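Local atomic coordinates of mariner Mos1 transposase (Drosophila mauritiana, PDB entry 4MDB), a protein that moves the Mos1 transposon by a magnesium- or manganese-dependent cut-and-paste mechanism, this chain being its RNase H-like catalytic domain bound to the drug raltegravir. Residues W77-V82 with Y202-H207; I83-L88 with Q102-L106; R11-C16 with A154-L160. The protein carries 1 engineered substitution. All blocks are in the same frame, centred on the assembly; numbering follows the deposited sequence.

In the fold
Interactions 1 and 2 share strand 81-87, an edge strand of the five-stranded RNase H-like sheet. Their centres are about 17 Å apart and they meet where Asp78 CG lies 3.7 Å from Ile83 CD1; helix 199-207 packs at the 78-81 turn and helix 96-113 along the strand. Interaction 3 lies about 20 Å from interaction 1 and 25 Å from interaction 2, centre to centre, and on the opposite side of the chain's centre from interaction 2. It joins the N-terminal helix 6-25 to the loop that carries Ala155 and Tyr156 of the raltegravir pocket. The metal-binding Asp36 lies near both strand contacts: its side chain is about 7 Å from that of Trp77 and about 10 Å from that of Gln102.

Interaction 1: residues W77-V82 with Y202-H207; sequences WDQSGV and YWRGIH
Tyr202 and Ile206, one turn apart on helix 199-207, pack against Trp77 and the type I turn Asp78-Gly81, which joins strands 69-78 and 81-87 into a hairpin of the RNase H-like sheet. This inner part is tight. Gly81 CA sits 3.7 Å from the centroid of the Tyr202 ring, a CH-pi contact over the face. At the ring edge Tyr202 CD1 is 3.8 Å from Trp77 CE3. Ile206 CD1 lies over a face of the Trp77 six-membered ring, 4.1 Å from its centroid. Trp77 CG stands between the backbone N and the carbonyl carbon (chi1 62°), carrying the indole toward the helix; its NE1 bonds to Ser163. The Trp77 side chain is about 7 Å from that of metal-binding Asp36.

The outer side is looser and polar. Exposed Trp203 lies alongside Gln79, Trp203 CD1 3.7 Å from Gln79 NE2. His207 NE2 donates to Gln79 OE1 at 2.9 Å, nearly straight (175°) and in the imidazole plane, but from above the amide's carbonyl plane. Ser80 N to Asp78 OD1 makes an Asx turn, and Arg114 a salt bridge with Asp78 OD2. One directional bond thus ties the turn to the helix end at the polar margin; ring packing holds the core.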
loop_
_atom_site.group_PDB
_atom_site.type_symbol
_atom_site.label_atom_id
_atom_site.label_comp_id
_atom_site.label_asym_id
_atom_site.label_seq_id
_atom_site.Cartn_x
_atom_site.Cartn_y
_atom_site.Cartn_z
ATOM N N TRP A 77 -1.430 -1.449 -5.681
ATOM C CA TRP A 77 -0.956 -0.705 -6.836
ATOM C C TRP A 77 0.528 -0.784 -7.010
ATOM O O TRP A 77 1.232 -1.210 -6.102
ATOM C CB TRP A 77 -1.423 0.722 -6.793
ATOM C CG TRP A 77 -0.927 1.527 -5.589
ATOM C CD1 TRP A 77 -1.358 1.397 -4.314
ATOM C CD2 TRP A 77 0.074 2.558 -5.576
ATOM N NE1 TRP A 77 -0.708 2.304 -3.501
ATOM C CE2 TRP A 77 0.154 3.048 -4.247
ATOM C CE3 TRP A 77 0.863 3.153 -6.544
ATOM C CZ2 TRP A 77 1.058 4.075 -3.886
ATOM C CZ3 TRP A 77 1.693 4.186 -6.215
ATOM C CH2 TRP A 77 1.798 4.649 -4.885
ATOM N N ASP A 78 1.012 -0.412 -8.194
ATOM C CA ASP A 78 2.415 -0.336 -8.477
ATOM C C ASP A 78 2.705 0.874 -9.350
ATOM O O ASP A 78 1.871 1.763 -9.476
ATOM C CB ASP A 78 2.904 -1.673 -9.035
ATOM C CG ASP A 78 2.408 -1.922 -10.506
ATOM O OD1 ASP A 78 1.722 -1.054 -11.046
ATOM O OD2 ASP A 78 2.890 -2.896 -11.129
ATOM N N GLN A 79 3.906 0.951 -9.918
ATOM C CA GLN A 79 4.317 2.154 -10.581
ATOM C C GLN A 79 3.535 2.337 -11.879
ATOM O O GLN A 79 3.640 3.432 -12.451
ATOM C CB GLN A 79 5.823 2.105 -10.895
ATOM C CG GLN A 79 6.180 1.004 -11.821
ATOM C CD GLN A 79 7.607 1.129 -12.290
ATOM O OE1 GLN A 79 8.514 1.209 -11.474
ATOM N NE2 GLN A 79 7.813 1.116 -13.597
ATOM N N SER A 80 2.742 1.354 -12.293
ATOM C CA SER A 80 1.962 1.405 -13.538
ATOM C C SER A 80 0.506 1.753 -13.306
ATOM O O SER A 80 -0.224 1.965 -14.266
ATOM C CB SER A 80 2.074 0.094 -14.277
ATOM O OG SER A 80 3.451 -0.099 -14.649
ATOM N N GLY A 81 0.091 1.761 -12.058
ATOM C CA GLY A 81 -1.324 2.014 -11.713
ATOM C C GLY A 81 -1.917 1.068 -10.701
ATOM O O GLY A 81 -1.273 0.226 -10.154
ATOM N N VAL A 82 -3.202 1.243 -10.438
ATOM C CA VAL A 82 -3.933 0.382 -9.563
ATOM C C VAL A 82 -4.121 -1.014 -10.128
ATOM O O VAL A 82 -4.602 -1.150 -11.309
ATOM C CB VAL A 82 -5.305 1.053 -9.189
ATOM C CG1 VAL A 82 -6.156 0.075 -8.444
ATOM C CG2 VAL A 82 -5.028 2.351 -8.442
ATOM N N TYR A 202 1.566 7.459 -10.609
ATOM C CA TYR A 202 1.822 6.195 -9.895
ATOM C C TYR A 202 3.311 5.937 -9.794
ATOM O O TYR A 202 3.848 5.572 -8.714
ATOM C CB TYR A 202 1.079 5.038 -10.552
ATOM C CG TYR A 202 -0.403 5.199 -10.434
ATOM C CD1 TYR A 202 -1.052 4.969 -9.234
ATOM C CD2 TYR A 202 -1.185 5.641 -11.514
ATOM C CE1 TYR A 202 -2.414 5.125 -9.081
ATOM C CE2 TYR A 202 -2.559 5.762 -11.366
ATOM C CZ TYR A 202 -3.186 5.511 -10.172
ATOM O OH TYR A 202 -4.598 5.636 -10.055
ATOM N N TRP A 203 4.005 6.182 -10.927
ATOM C CA TRP A 203 5.447 6.028 -10.969
ATOM C C TRP A 203 6.133 6.931 -9.907
ATOM O O TRP A 203 6.953 6.447 -9.147
ATOM C CB TRP A 203 5.983 6.300 -12.371
ATOM C CG TRP A 203 7.413 5.980 -12.604
ATOM C CD1 TRP A 203 7.911 4.785 -13.029
ATOM C CD2 TRP A 203 8.503 6.798 -12.345
ATOM N NE1 TRP A 203 9.285 4.829 -13.089
ATOM C CE2 TRP A 203 9.681 6.054 -12.642
ATOM C CE3 TRP A 203 8.630 8.086 -11.893
ATOM C CZ2 TRP A 203 10.944 6.601 -12.507
ATOM C CZ3 TRP A 203 9.961 8.634 -11.766
ATOM C CH2 TRP A 203 11.033 7.894 -12.022
ATOM N N ARG A 204 5.767 8.182 -9.872
ATOM C CA ARG A 204 6.361 9.101 -8.890
ATOM C C ARG A 204 6.162 8.630 -7.440
ATOM O O ARG A 204 7.074 8.698 -6.599
ATOM C CB ARG A 204 5.849 10.524 -9.109
ATOM C CG ARG A 204 6.416 11.217 -10.358
ATOM C CD ARG A 204 6.031 12.717 -10.363
ATOM N NE ARG A 204 4.624 12.870 -10.668
ATOM C CZ ARG A 204 4.131 13.070 -11.894
ATOM N NH1 ARG A 204 4.947 13.189 -12.949
ATOM N NH2 ARG A 204 2.806 13.170 -12.060
ATOM N N GLY A 205 4.972 8.159 -7.117
ATOM C CA GLY A 205 4.699 7.755 -5.775
ATOM C C GLY A 205 5.603 6.646 -5.281
ATOM O O GLY A 205 6.093 6.665 -4.158
ATOM N N ILE A 206 5.895 5.699 -6.156
ATOM C CA ILE A 206 6.758 4.585 -5.820
ATOM C C ILE A 206 8.218 5.077 -5.813
ATOM O O ILE A 206 9.022 4.705 -4.940
ATOM C CB ILE A 206 6.624 3.440 -6.853
ATOM C CG1 ILE A 206 5.197 2.783 -6.828
ATOM C CG2 ILE A 206 7.653 2.327 -6.689
ATOM C CD1 ILE A 206 4.791 2.161 -5.503
ATOM N N HIS A 207 8.603 5.861 -6.808
ATOM C CA HIS A 207 10.028 6.286 -6.892
ATOM C C HIS A 207 10.430 7.424 -5.923
ATOM O O HIS A 207 11.618 7.780 -5.840
ATOM C CB HIS A 207 10.366 6.535 -8.382
ATOM C CG HIS A 207 10.425 5.259 -9.168
ATOM N ND1 HIS A 207 11.599 4.636 -9.498
ATOM C CD2 HIS A 207 9.443 4.449 -9.637
ATOM C CE1 HIS A 207 11.359 3.526 -10.151
ATOM N NE2 HIS A 207 10.050 3.384 -10.245
#

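Interaction 2: residues I83-L88 with Q102-L106; sequences IYYELL and QLINL
The Tyr84 ring lies with one face over the backbone of helix 96-113, where Leu106 N and Asn105 C sit above it; Gln102 O approaches obliquely. At the phenol end Tyr84 OH is 3.5 Å from Asn105 CB, and the Asn105 amide is steeply turned against the ring. Two other flat groups meet next to it. Glu86 OE1 lies in the plane of the Gln102 amide, whose NE2 donates to it at 3.0 Å with an angle of 165°, yet the N-H comes in from above the carboxylate plane, the two groups being 67° apart.

Tyr84 has CG anti to the backbone N (chi1 179°), which lays the ring along the helix. Behind it the contact is apolar: Leu106 CD1 touches Ile83 CG2 at 3.7 Å and Tyr84 CB at 4.0 Å. A classic beta bulge sets Ile83 and Tyr84 together opposite Trp76 on strand 69-78, and the side chains of both start out toward the helix. Leu106 continues inward onto Trp76 and Phe126.

The strand and helix segments run roughly antiparallel, their axes 9.0 Å apart. They are the first strand and the helix of a beta-alpha-beta crossover that leads on to strand 125-127 and packs the helix on the RNase H-like sheet. Leu88 CD1 closes the far end, 3.8 Å from Gln102 NE2.

Gln102 is buried, and its neutral amide gives Glu86 a donor without adding a charge. That N-H would probably help stabilise the anionic form of the carboxylate.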
loop_
_atom_site.group_PDB
_atom_site.type_symbol
_atom_site.label_atom_id
_atom_site.label_comp_id
_atom_site.label_asym_id
_atom_site.label_seq_id
_atom_site.Cartn_x
_atom_site.Cartn_y
_atom_site.Cartn_z
ATOM N N ILE A 83 -3.777 -2.041 -9.383
ATOM C CA ILE A 83 -3.899 -3.427 -9.798
ATOM C C ILE A 83 -5.284 -3.984 -9.470
ATOM O O ILE A 83 -5.949 -4.622 -10.294
ATOM C CB ILE A 83 -2.733 -4.280 -9.254
ATOM C CG1 ILE A 83 -1.381 -3.720 -9.771
ATOM C CG2 ILE A 83 -2.857 -5.760 -9.618
ATOM C CD1 ILE A 83 -0.178 -4.076 -8.925
ATOM N N TYR A 84 -5.748 -3.759 -8.228
ATOM C CA TYR A 84 -6.883 -4.419 -7.701
ATOM C C TYR A 84 -7.349 -3.610 -6.526
ATOM O O TYR A 84 -6.545 -3.040 -5.829
ATOM C CB TYR A 84 -6.579 -5.817 -7.270
ATOM C CG TYR A 84 -7.733 -6.569 -6.670
ATOM C CD1 TYR A 84 -8.831 -6.892 -7.450
ATOM C CD2 TYR A 84 -7.785 -6.916 -5.329
ATOM C CE1 TYR A 84 -9.885 -7.647 -6.932
ATOM C CE2 TYR A 84 -8.817 -7.677 -4.815
ATOM C CZ TYR A 84 -9.872 -8.011 -5.624
ATOM O OH TYR A 84 -10.915 -8.680 -5.062
ATOM N N TYR A 85 -8.637 -3.470 -6.340
ATOM C CA TYR A 85 -9.169 -2.951 -5.052
ATOM C C TYR A 85 -10.502 -3.556 -4.703
ATOM O O TYR A 85 -11.223 -4.086 -5.577
ATOM C CB TYR A 85 -9.259 -1.427 -5.075
ATOM C CG TYR A 85 -10.456 -0.820 -5.806
ATOM C CD1 TYR A 85 -10.388 -0.499 -7.155
ATOM C CD2 TYR A 85 -11.636 -0.533 -5.120
ATOM C CE1 TYR A 85 -11.472 0.077 -7.817
ATOM C CE2 TYR A 85 -12.739 0.008 -5.775
ATOM C CZ TYR A 85 -12.648 0.335 -7.107
ATOM O OH TYR A 85 -13.738 0.852 -7.754
ATOM N N GLU A 86 -10.782 -3.520 -3.411
ATOM C CA GLU A 86 -12.125 -3.883 -2.881
ATOM C C GLU A 86 -12.653 -2.774 -2.020
ATOM O O GLU A 86 -11.897 -2.094 -1.297
ATOM C CB GLU A 86 -12.049 -5.193 -2.114
ATOM C CG GLU A 86 -11.720 -6.420 -2.932
ATOM C CD GLU A 86 -11.714 -7.693 -2.129
ATOM O OE1 GLU A 86 -12.065 -7.622 -0.901
ATOM O OE2 GLU A 86 -11.272 -8.766 -2.645
ATOM N N LEU A 87 -13.975 -2.565 -2.099
ATOM C CA LEU A 87 -14.664 -1.660 -1.222
ATOM C C LEU A 87 -15.591 -2.574 -0.392
ATOM O O LEU A 87 -16.409 -3.388 -0.925
ATOM C CB LEU A 87 -15.363 -0.591 -2.024
ATOM C CG LEU A 87 -15.977 0.588 -1.276
ATOM C CD1 LEU A 87 -14.955 1.602 -0.736
ATOM C CD2 LEU A 87 -17.015 1.273 -2.132
ATOM N N LEU A 88 -15.366 -2.582 0.901
ATOM C CA LEU A 88 -16.049 -3.547 1.750
ATOM C C LEU A 88 -17.465 -2.999 2.031
ATOM O O LEU A 88 -17.716 -1.799 1.967
ATOM C CB LEU A 88 -15.276 -3.828 3.036
ATOM C CG LEU A 88 -14.263 -4.990 3.170
ATOM C CD1 LEU A 88 -13.525 -5.371 1.914
ATOM C CD2 LEU A 88 -13.281 -4.839 4.331
ATOM N N GLN A 102 -8.245 -11.651 -0.253
ATOM C CA GLN A 102 -7.801 -10.540 -1.005
ATOM C C GLN A 102 -6.459 -10.769 -1.726
ATOM O O GLN A 102 -6.336 -10.324 -2.851
ATOM C CB GLN A 102 -7.723 -9.336 -0.076
ATOM C CG GLN A 102 -9.139 -8.804 0.266
ATOM C CD GLN A 102 -9.084 -7.623 1.187
ATOM O OE1 GLN A 102 -8.148 -7.498 1.977
ATOM N NE2 GLN A 102 -10.067 -6.742 1.104
ATOM N N LEU A 103 -5.496 -11.325 -1.038
ATOM C CA LEU A 103 -4.184 -11.558 -1.635
ATOM C C LEU A 103 -4.319 -12.517 -2.792
ATOM O O LEU A 103 -3.688 -12.329 -3.824
ATOM C CB LEU A 103 -3.184 -12.058 -0.642
ATOM C CG LEU A 103 -2.788 -11.161 0.543
ATOM C CD1 LEU A 103 -1.853 -11.893 1.433
ATOM C CD2 LEU A 103 -2.120 -9.920 0.011
ATOM N N ILE A 104 -5.130 -13.568 -2.581
ATOM C CA ILE A 104 -5.389 -14.511 -3.690
ATOM C C ILE A 104 -6.052 -13.840 -4.895
ATOM O O ILE A 104 -5.655 -14.064 -6.031
ATOM C CB ILE A 104 -6.149 -15.733 -3.178
ATOM C CG1 ILE A 104 -5.225 -16.565 -2.287
ATOM C CG2 ILE A 104 -6.743 -16.547 -4.341
ATOM C CD1 ILE A 104 -5.943 -17.531 -1.348
ATOM N N ASN A 105 -7.045 -12.980 -4.693
ATOM C CA ASN A 105 -7.665 -12.257 -5.761
ATOM C C ASN A 105 -6.718 -11.250 -6.425
ATOM O O ASN A 105 -6.728 -11.057 -7.588
ATOM C CB ASN A 105 -8.885 -11.537 -5.221
ATOM C CG ASN A 105 -9.924 -12.510 -4.722
ATOM O OD1 ASN A 105 -9.880 -13.645 -5.107
ATOM N ND2 ASN A 105 -10.854 -12.078 -3.864
ATOM N N LEU A 106 -5.876 -10.606 -5.612
ATOM C CA LEU A 106 -4.913 -9.655 -6.103
ATOM C C LEU A 106 -3.950 -10.368 -7.051
ATOM O O LEU A 106 -3.590 -9.803 -8.055
ATOM C CB LEU A 106 -4.097 -9.014 -4.913
ATOM C CG LEU A 106 -2.771 -8.274 -5.271
ATOM C CD1 LEU A 106 -2.951 -7.099 -6.160
ATOM C CD2 LEU A 106 -2.140 -7.668 -3.971
#

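Interaction 3: residues R11-C16 with A154-L160; sequences RRKNTC and AAYSPDL. With RLT (N-(4-fluorobenzyl)-5-hydroxy-1-methyl-2-(1-methyl-1-{[(5-methyl-1,3,4-oxadiazol-2-yl)carbonyl]amino}ethyl)-6-oxo-1,6-di hydropyrimidine-4-carboxamide), chain B.
Arg12 NH1 is held by two groups of the loop 154-160: Asp159 OD1 at 2.7 Å and nearly straight (170°), and Ser157 OG at 2.9 Å in a weak, bent bond. Arg12 NH2 completes an end-on bidentate salt bridge with Asp159 OD2 at 2.8 Å. Guanidinium and carboxylate are nearly coplanar, 9° apart, and each oxygen uses its syn lone pair, which fixes the rotation of both groups. This pins the N-terminal helix 6-25 of the RNase H-like catalytic domain to the loop running from strand 149-150 to helix 162-175, the helix that carries the metal ligand Asp164.

The Arg12 chain bends at its third torsion (chi3 56°) to bring the guanidinium round to Asp159. Its remaining N-H groups are also engaged: NE with Gly221 O and NH2 with Lys222 O, so the C-terminal tail joins the same arginine.

Van der Waals packing flanks the bridge. Ala154 CB rests against the CG atoms of Arg11 and Arg12, and the Arg11 guanidinium lies with one face over Ala154 CA. On the next helical turn Cys16 SG meets Leu160 CD1 at 3.5 Å, beside Trp213 and Cys216 of helix 209-218.

The other side of the loop lines the drug pocket. Ala155 CB lies 3.5 Å from the methyl CAA of raltegravir, and Tyr156, whose O accepts from Tyr223 OH, lays its ring under the drug's oxadiazole, with OAT 3.4 Å above the Tyr156 ring plane and over its centre.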
loop_
_atom_site.group_PDB
_atom_site.type_symbol
_atom_site.label_atom_id
_atom_site.label_comp_id
_atom_site.label_asym_id
_atom_site.label_seq_id
_atom_site.Cartn_x
_atom_site.Cartn_y
_atom_site.Cartn_z
ATOM N N ARG A 11 13.801 1.156 14.923
ATOM C CA ARG A 11 13.257 0.217 13.881
ATOM C C ARG A 11 13.125 0.948 12.536
ATOM O O ARG A 11 13.589 0.440 11.457
ATOM C CB ARG A 11 11.924 -0.366 14.293
ATOM C CG ARG A 11 11.388 -1.429 13.284
ATOM C CD ARG A 11 10.723 -2.591 14.010
ATOM N NE ARG A 11 9.907 -3.479 13.145
ATOM C CZ ARG A 11 8.573 -3.572 13.138
ATOM N NH1 ARG A 11 7.802 -2.794 13.915
ATOM N NH2 ARG A 11 7.999 -4.437 12.306
ATOM N N ARG A 12 12.621 2.169 12.591
ATOM C CA ARG A 12 12.491 3.020 11.361
ATOM C C ARG A 12 13.849 3.248 10.758
ATOM O O ARG A 12 14.086 3.009 9.581
ATOM C CB ARG A 12 11.819 4.382 11.595
ATOM C CG ARG A 12 10.304 4.309 11.773
ATOM C CD ARG A 12 9.696 5.485 12.455
ATOM N NE ARG A 12 10.020 6.706 11.758
ATOM C CZ ARG A 12 9.363 7.211 10.720
ATOM N NH1 ARG A 12 8.332 6.522 10.184
ATOM N NH2 ARG A 12 9.779 8.311 10.140
ATOM N N LYS A 13 14.834 3.684 11.580
ATOM C CA LYS A 13 16.139 3.996 10.985
ATOM C C LYS A 13 16.784 2.781 10.427
ATOM O O LYS A 13 17.331 2.802 9.311
ATOM C CB LYS A 13 17.101 4.700 12.023
ATOM C CG LYS A 13 18.322 5.256 11.442
ATOM C CD LYS A 13 19.299 5.652 12.541
ATOM C CE LYS A 13 20.439 6.337 11.871
ATOM N NZ LYS A 13 21.621 6.548 12.784
ATOM N N ASN A 14 16.717 1.700 11.169
ATOM C CA ASN A 14 17.383 0.456 10.777
ATOM C C ASN A 14 16.756 -0.118 9.463
ATOM O O ASN A 14 17.486 -0.528 8.546
ATOM C CB ASN A 14 17.257 -0.604 11.857
ATOM C CG ASN A 14 18.171 -0.322 13.053
ATOM O OD1 ASN A 14 19.068 0.548 12.972
ATOM N ND2 ASN A 14 17.970 -1.069 14.153
ATOM N N THR A 15 15.437 -0.061 9.427
ATOM C CA THR A 15 14.663 -0.550 8.204
ATOM C C THR A 15 15.048 0.287 6.999
ATOM O O THR A 15 15.396 -0.269 5.929
ATOM C CB THR A 15 13.190 -0.539 8.466
ATOM O OG1 THR A 15 12.950 -1.467 9.561
ATOM C CG2 THR A 15 12.380 -0.992 7.208
ATOM N N CYS A 16 15.027 1.613 7.151
ATOM C CA CYS A 16 15.441 2.480 6.038
ATOM C C CYS A 16 16.900 2.258 5.576
ATOM O O CYS A 16 17.213 2.344 4.402
ATOM C CB CYS A 16 15.209 3.936 6.338
ATOM S SG CYS A 16 13.441 4.290 6.513
ATOM N N ALA A 154 8.493 -0.726 9.210
ATOM C CA ALA A 154 8.346 -0.315 10.603
ATOM C C ALA A 154 6.968 0.175 10.993
ATOM O O ALA A 154 6.282 0.911 10.282
ATOM C CB ALA A 154 9.366 0.780 10.879
ATOM N N ALA A 155 6.581 -0.149 12.213
ATOM C CA ALA A 155 5.415 0.460 12.846
ATOM C C ALA A 155 5.344 2.004 12.837
ATOM O O ALA A 155 6.389 2.669 12.841
ATOM C CB ALA A 155 5.347 -0.101 14.255
ATOM N N TYR A 156 4.136 2.553 12.779
ATOM C CA TYR A 156 3.854 3.968 12.769
ATOM C C TYR A 156 4.620 4.685 11.666
ATOM O O TYR A 156 5.085 5.811 11.865
ATOM C CB TYR A 156 4.196 4.607 14.136
ATOM C CG TYR A 156 3.244 4.185 15.204
ATOM C CD1 TYR A 156 2.047 4.873 15.393
ATOM C CD2 TYR A 156 3.517 3.090 15.999
ATOM C CE1 TYR A 156 1.151 4.475 16.379
ATOM C CE2 TYR A 156 2.638 2.682 16.985
ATOM C CZ TYR A 156 1.459 3.372 17.169
ATOM O OH TYR A 156 0.584 2.960 18.141
ATOM N N SER A 157 4.717 4.055 10.471
ATOM C CA SER A 157 5.482 4.691 9.391
ATOM C C SER A 157 4.664 4.951 8.097
ATOM O O SER A 157 5.033 4.530 7.041
ATOM C CB SER A 157 6.689 3.854 9.119
ATOM O OG SER A 157 7.570 3.717 10.280
ATOM N N PRO A 158 3.522 5.625 8.198
ATOM C CA PRO A 158 2.837 5.953 6.921
ATOM C C PRO A 158 3.581 6.920 6.030
ATOM O O PRO A 158 3.368 6.941 4.830
ATOM C CB PRO A 158 1.519 6.542 7.407
ATOM C CG PRO A 158 1.864 7.172 8.725
ATOM C CD PRO A 158 2.801 6.213 9.366
ATOM N N ASP A 159 4.564 7.654 6.580
ATOM C CA ASP A 159 5.437 8.454 5.837
ATOM C C ASP A 159 6.385 7.677 4.971
ATOM O O ASP A 159 7.130 8.271 4.171
ATOM C CB ASP A 159 6.247 9.395 6.777
ATOM C CG ASP A 159 7.044 8.692 7.836
ATOM O OD1 ASP A 159 6.742 7.563 8.258
ATOM O OD2 ASP A 159 7.990 9.384 8.294
ATOM N N LEU A 160 6.429 6.368 5.191
ATOM C CA LEU A 160 7.321 5.451 4.448
ATOM C C LEU A 160 6.461 4.468 3.585
ATOM O O LEU A 160 6.999 3.614 2.875
ATOM C CB LEU A 160 8.248 4.682 5.321
ATOM C CG LEU A 160 9.160 5.545 6.200
ATOM C CD1 LEU A 160 9.974 4.586 7.054
ATOM C CD2 LEU A 160 9.996 6.438 5.282
HETATM C CAA RLT B . 1.934 0.123 14.940
HETATM C CAB RLT B . -2.168 6.840 9.272
HETATM C CAC RLT B . -0.882 6.337 12.001
HETATM C CAD RLT B . -3.595 5.934 12.198
HETATM O OAE RLT B . -2.692 0.530 9.105
HETATM O OAF RLT B . 0.239 3.549 12.210
HETATM O OAG RLT B . -2.317 5.327 7.306
HETATM O OAH RLT B . -2.402 2.658 7.280
HETATM F FAI RLT B . 1.787 -2.370 13.914
HETATM C CAJ RLT B . 0.588 -1.351 12.111
HETATM C CAK RLT B . -0.567 -1.948 14.115
HETATM C CAL RLT B . -0.615 -0.849 11.572
HETATM C CAM RLT B . -1.768 -1.453 13.588
HETATM C CAN RLT B . -3.126 -0.358 11.794
HETATM N NAO RLT B . -0.466 0.970 15.702
HETATM N NAP RLT B . -1.264 1.998 15.132
HETATM N NAQ RLT B . -2.292 3.398 10.974
HETATM N NAR RLT B . -2.850 1.015 11.351
HETATM N NAS RLT B . -1.794 4.300 13.088
HETATM O OAT RLT B . 0.659 1.813 13.945
HETATM C CAU RLT B . -2.563 1.273 10.040
HETATM C CAV RLT B . -0.696 3.496 13.028
HETATM C CAW RLT B . 0.663 0.918 14.948
HETATM C CAX RLT B . 0.616 -1.904 13.395
HETATM C CAY RLT B . -1.817 -0.904 12.316
HETATM C CAZ RLT B . -2.417 3.247 8.485
HETATM C CBA RLT B . -0.547 2.448 14.068
HETATM C CBB RLT B . -2.358 2.649 9.806
HETATM C CBC RLT B . -2.199 4.751 10.904
HETATM C CBD RLT B . -2.282 4.680 8.398
HETATM N NBE RLT B . -2.224 5.384 9.613
HETATM C CBF RLT B . -2.111 5.494 12.335
#